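Local coordinates for conserved domain protein (Porphyromonas gingivalis, PDB 3PNN), which probably acts as a glycosyltransferase, moving a sugar from an activated, perhaps nucleotide-linked, donor to form a glycosidic linkage, at residues D125-R129 / N130-V134; P283-V286 / A287-E291. All blocks are in the same frame, centred on the assembly; numbering follows the deposited sequence. Where two conformers were deposited one is given.

Contact 1: residues D125-R129 / N130-V134; sequences DFYGR and NGFEV
Arg129 and Glu133, one helical turn apart, carry the charged part of this contact. OE2 of Glu133 lies 3.5 Å from Arg129 NE, a salt bridge of charges alone, because the oxygen sits well out of the guanidinium plane and no N-H aims at it. Water 1 does the directional work: in the plane of the guanidinium, at its edge, it accepts from Arg129 NE at 2.9 Å and donates to Glu133 OE2 at 2.7 Å. With CG anti to the backbone N (chi1 -176°) and so beside the carbonyl carbon, the extended arginine chain carries NE to the glutamate.

Among the backbone bonds, Glu133 N to Arg129 O is a regular helical one of 3.0 Å. Gly128 takes the N-cap position of helix 129-140, which follows strand 118-122 of the Rossmann-like domain; its carbonyl O receives a weak, bent bond from Gly131 N at 3.1 Å.

Apolar packing lies on the buried side. Phe132 has CG anti to its carbonyl carbon (chi1 -65°), and its ring reaches back toward the cap, where CE2 touches Tyr127 CB at 4.0 Å. Separately, ring carbon CD2 of Phe132 lies 3.4 Å from the carbonyl oxygen Gly128 O. Met217 touches both aromatic side chains, while Tyr127 OH is hydrogen-bonded to Met215 O and Asn122 N.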
loop_
_atom_site.group_PDB
_atom_site.type_symbol
_atom_site.label_atom_id
_atom_site.label_comp_id
_atom_site.label_asym_id
_atom_site.label_seq_id
_atom_site.Cartn_x
_atom_site.Cartn_y
_atom_site.Cartn_z
ATOM N N ASP A 125 6.844 -3.165 2.359
ATOM C CA ASP A 125 6.289 -4.522 2.430
ATOM C C ASP A 125 6.722 -5.329 1.213
ATOM O O ASP A 125 6.812 -4.791 0.105
ATOM C CB ASP A 125 4.754 -4.502 2.500
ATOM C CG ASP A 125 4.241 -4.055 3.857
ATOM O OD1 ASP A 125 4.222 -4.872 4.795
ATOM O OD2 ASP A 125 3.888 -2.877 3.994
ATOM N N PHE A 126 6.974 -6.619 1.425
ATOM C CA PHE A 126 7.318 -7.529 0.340
ATOM C C PHE A 126 6.066 -8.267 -0.124
ATOM O O PHE A 126 5.467 -9.051 0.629
ATOM C CB PHE A 126 8.423 -8.511 0.779
ATOM C CG PHE A 126 8.866 -9.462 -0.305
ATOM C CD1 PHE A 126 10.004 -9.194 -1.074
ATOM C CD2 PHE A 126 8.166 -10.641 -0.542
ATOM C CE1 PHE A 126 10.428 -10.080 -2.067
ATOM C CE2 PHE A 126 8.579 -11.535 -1.538
ATOM C CZ PHE A 126 9.710 -11.255 -2.303
ATOM N N TYR A 127 5.669 -8.016 -1.369
ATOM C CA TYR A 127 4.406 -8.542 -1.891
ATOM C C TYR A 127 4.560 -9.855 -2.678
ATOM O O TYR A 127 3.619 -10.642 -2.772
ATOM C CB TYR A 127 3.742 -7.479 -2.754
ATOM C CG TYR A 127 3.259 -6.300 -1.944
ATOM C CD1 TYR A 127 2.036 -6.352 -1.278
ATOM C CD2 TYR A 127 4.033 -5.143 -1.820
ATOM C CE1 TYR A 127 1.584 -5.278 -0.515
ATOM C CE2 TYR A 127 3.580 -4.058 -1.064
ATOM C CZ TYR A 127 2.346 -4.134 -0.425
ATOM O OH TYR A 127 1.880 -3.075 0.327
ATOM N N GLY A 128 5.742 -10.077 -3.246
ATOM C CA GLY A 128 6.011 -11.275 -4.029
ATOM C C GLY A 128 5.685 -11.111 -5.507
ATOM O O GLY A 128 4.765 -10.389 -5.881
ATOM N N ARG A 129 6.439 -11.795 -6.356
ATOM C CA ARG A 129 6.340 -11.582 -7.797
ATOM C C ARG A 129 4.940 -11.775 -8.357
ATOM O O ARG A 129 4.486 -10.972 -9.175
ATOM C CB ARG A 129 7.309 -12.498 -8.534
ATOM C CG ARG A 129 7.338 -12.261 -10.025
ATOM C CD ARG A 129 8.502 -13.054 -10.633
ATOM N NE ARG A 129 8.587 -12.876 -12.077
ATOM C CZ ARG A 129 9.403 -13.577 -12.862
ATOM N NH1 ARG A 129 10.183 -14.511 -12.329
ATOM N NH2 ARG A 129 9.423 -13.354 -14.174
ATOM N N ASN A 130 4.251 -12.838 -7.948
ATOM C CA ASN A 130 2.924 -13.096 -8.506
ATOM C C ASN A 130 1.863 -12.043 -8.142
ATOM O O ASN A 130 0.869 -11.882 -8.865
ATOM C CB ASN A 130 2.435 -14.504 -8.159
ATOM C CG ASN A 130 1.219 -14.893 -8.953
ATOM O OD1 ASN A 130 1.297 -15.121 -10.166
ATOM N ND2 ASN A 130 0.086 -14.958 -8.284
ATOM N N GLY A 131 2.075 -11.332 -7.030
ATOM C CA GLY A 131 1.225 -10.206 -6.672
ATOM C C GLY A 131 1.276 -9.150 -7.759
ATOM O O GLY A 131 0.247 -8.675 -8.240
ATOM N N PHE A 132 2.488 -8.764 -8.152
ATOM C CA PHE A 132 2.639 -7.839 -9.281
ATOM C C PHE A 132 2.104 -8.390 -10.595
ATOM O O PHE A 132 1.543 -7.640 -11.401
ATOM C CB PHE A 132 4.101 -7.401 -9.429
ATOM C CG PHE A 132 4.586 -6.612 -8.262
ATOM C CD1 PHE A 132 4.345 -5.247 -8.193
ATOM C CD2 PHE A 132 5.210 -7.243 -7.191
ATOM C CE1 PHE A 132 4.762 -4.509 -7.101
ATOM C CE2 PHE A 132 5.634 -6.516 -6.095
ATOM C CZ PHE A 132 5.407 -5.140 -6.044
ATOM N N GLU A 133 2.274 -9.690 -10.834
ATOM C CA GLU A 133 1.780 -10.281 -12.084
ATOM C C GLU A 133 0.262 -10.250 -12.218
ATOM O O GLU A 133 -0.261 -9.856 -13.263
ATOM C CB GLU A 133 2.285 -11.727 -12.259
ATOM C CG GLU A 133 3.813 -11.790 -12.431
ATOM C CD GLU A 133 4.341 -13.222 -12.465
ATOM O OE1 GLU A 133 3.786 -14.102 -11.766
ATOM O OE2 GLU A 133 5.322 -13.459 -13.191
ATOM N N VAL A 134 -0.458 -10.666 -11.181
ATOM C CA VAL A 134 -1.921 -10.664 -11.299
ATOM C C VAL A 134 -2.444 -9.229 -11.361
ATOM O O VAL A 134 -3.422 -8.934 -12.061
ATOM C CB VAL A 134 -2.625 -11.440 -10.151
ATOM C CG1 VAL A 134 -2.223 -12.931 -10.198
ATOM C CG2 VAL A 134 -2.321 -10.812 -8.787
HETATM O O HOH W 1 6.901 -11.419 -13.861
#

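Contact 2: residues P283-V286 / A287-E291; sequences PGVV and AKLRE
Across the junction of 283-286 and 287-291 the backbone makes four successive i to i+4 hydrogen bonds, the straightest being Leu289 N to Val285 O at 3.0 Å with an N-H...O angle of 169°.

On the buried face, Val285 CG1 comes within 4.2 Å of Leu289 CD1, a loose apolar touch one turn along. Leu289 CG is set anti to its own carbonyl carbon (chi1 -68°), which brings it back over the preceding turn, 3.5 Å from Val285 O. Ile28 packs against Leu289 and also against Val286, and Phe274 against Val285 and Lys288.

Toward the exposed side, Ala287 CB rests 3.5 Å from Pro283 O. Arg290, bent at chi2 and chi3, folds its guanidinium back so that Ala287 O lies 4.1 Å above one face, offset toward the rim. Lys288 CB stays near the helix, 3.6 Å from Gly284 O, while the end of its chain leads away.

Such regular bonding, with apolar residues four apart facing the protein and polar chains on other sides, is typical of an amphipathic surface helix, here helix 282-294 near the C-terminus.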
loop_
_atom_site.group_PDB
_atom_site.type_symbol
_atom_site.label_atom_id
_atom_site.label_comp_id
_atom_site.label_asym_id
_atom_site.label_seq_id
_atom_site.Cartn_x
_atom_site.Cartn_y
_atom_site.Cartn_z
ATOM N N PRO A 283 15.061 -11.059 11.272
ATOM C CA PRO A 283 15.911 -12.165 10.805
ATOM C C PRO A 283 15.150 -13.152 9.899
ATOM O O PRO A 283 15.740 -13.714 8.975
ATOM C CB PRO A 283 16.343 -12.841 12.112
ATOM C CG PRO A 283 16.354 -11.722 13.091
ATOM C CD PRO A 283 15.163 -10.873 12.730
ATOM N N GLY A 284 13.857 -13.331 10.137
ATOM C CA GLY A 284 13.073 -14.245 9.325
ATOM C C GLY A 284 12.925 -13.715 7.915
ATOM O O GLY A 284 12.920 -14.473 6.946
ATOM N N VAL A 285 12.808 -12.399 7.796
ATOM C CA VAL A 285 12.708 -11.766 6.490
ATOM C C VAL A 285 14.052 -11.857 5.762
ATOM O O VAL A 285 14.095 -12.183 4.579
ATOM C CB VAL A 285 12.236 -10.297 6.606
ATOM C CG1 VAL A 285 12.234 -9.629 5.222
ATOM C CG2 VAL A 285 10.834 -10.246 7.239
ATOM N N VAL A 286 15.144 -11.556 6.463
ATOM C CA VAL A 286 16.484 -11.767 5.907
ATOM C C VAL A 286 16.614 -13.200 5.354
ATOM O O VAL A 286 17.099 -13.421 4.239
ATOM C CB VAL A 286 17.581 -11.529 6.968
ATOM C CG1 VAL A 286 18.950 -11.958 6.441
ATOM C CG2 VAL A 286 17.616 -10.040 7.406
ATOM N N ALA A 287 16.174 -14.176 6.134
ATOM C CA ALA A 287 16.304 -15.571 5.717
ATOM C C ALA A 287 15.456 -15.882 4.479
ATOM O O ALA A 287 15.888 -16.616 3.586
ATOM C CB ALA A 287 15.964 -16.519 6.871
ATOM N N LYS A 288 14.252 -15.329 4.403
ATOM C CA LYS A 288 13.380 -15.610 3.269
ATOM C C LYS A 288 13.945 -15.029 1.978
ATOM O O LYS A 288 13.901 -15.668 0.925
ATOM C CB LYS A 288 11.969 -15.069 3.504
ATOM C CG LYS A 288 11.022 -15.363 2.355
ATOM C CD LYS A 288 10.875 -16.865 2.127
ATOM C CE LYS A 288 9.900 -17.160 1.003
ATOM N NZ LYS A 288 9.762 -18.627 0.790
ATOM N N LEU A 289 14.479 -13.812 2.050
ATOM C CA LEU A 289 15.080 -13.217 0.860
ATOM C C LEU A 289 16.307 -14.027 0.402
ATOM O O LEU A 289 16.569 -14.174 -0.795
ATOM C CB LEU A 289 15.476 -11.759 1.131
ATOM C CG LEU A 289 14.288 -10.805 1.342
ATOM C CD1 LEU A 289 14.791 -9.438 1.841
ATOM C CD2 LEU A 289 13.460 -10.637 0.076
ATOM N N ARG A 290 17.077 -14.529 1.358
ATOM C CA ARG A 290 18.255 -15.339 1.026
ATOM C C ARG A 290 17.822 -16.634 0.327
ATOM O O ARG A 290 18.424 -17.062 -0.672
ATOM C CB ARG A 290 19.066 -15.648 2.291
ATOM C CG ARG A 290 20.525 -16.015 2.024
ATOM C CD ARG A 290 20.981 -17.256 2.795
ATOM N NE ARG A 290 20.663 -17.210 4.221
ATOM C CZ ARG A 290 19.809 -18.035 4.827
ATOM N NH1 ARG A 290 19.580 -17.922 6.130
ATOM N NH2 ARG A 290 19.184 -18.978 4.130
ATOM N N GLU A 291 16.774 -17.247 0.861
ATOM C CA GLU A 291 16.238 -18.480 0.292
ATOM C C GLU A 291 15.682 -18.294 -1.128
ATOM O O GLU A 291 15.931 -19.124 -2.008
ATOM C CB GLU A 291 15.191 -19.087 1.233
ATOM C CG GLU A 291 15.800 -19.691 2.500
ATOM C CD GLU A 291 14.795 -19.861 3.627
ATOM O OE1 GLU A 291 13.578 -19.763 3.368
ATOM O OE2 GLU A 291 15.228 -20.090 4.778
#

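In the fold
Contact 1 sits deeper, its centre about 12 Å from that of the chain against about 21 Å for contact 2, and most of its touching residues are buried; contact 2 has only two buried. Their centres are about 16 Å apart, on the same side of the chain's centre. They hold different elements: 125-134 runs from a loop into the start of helix 129-140, whereas 283-291 stays within helix 282-294. Accordingly, contact 1 mixes cap, aromatic and water-bridged charge interactions, while contact 2 is mainly regular helical bonding with little side-chain contact. Phe126 CE1 joins them, packing 3.8 Å from Leu289 CD2, and its ring stacks with Phe274, which also touches Val285.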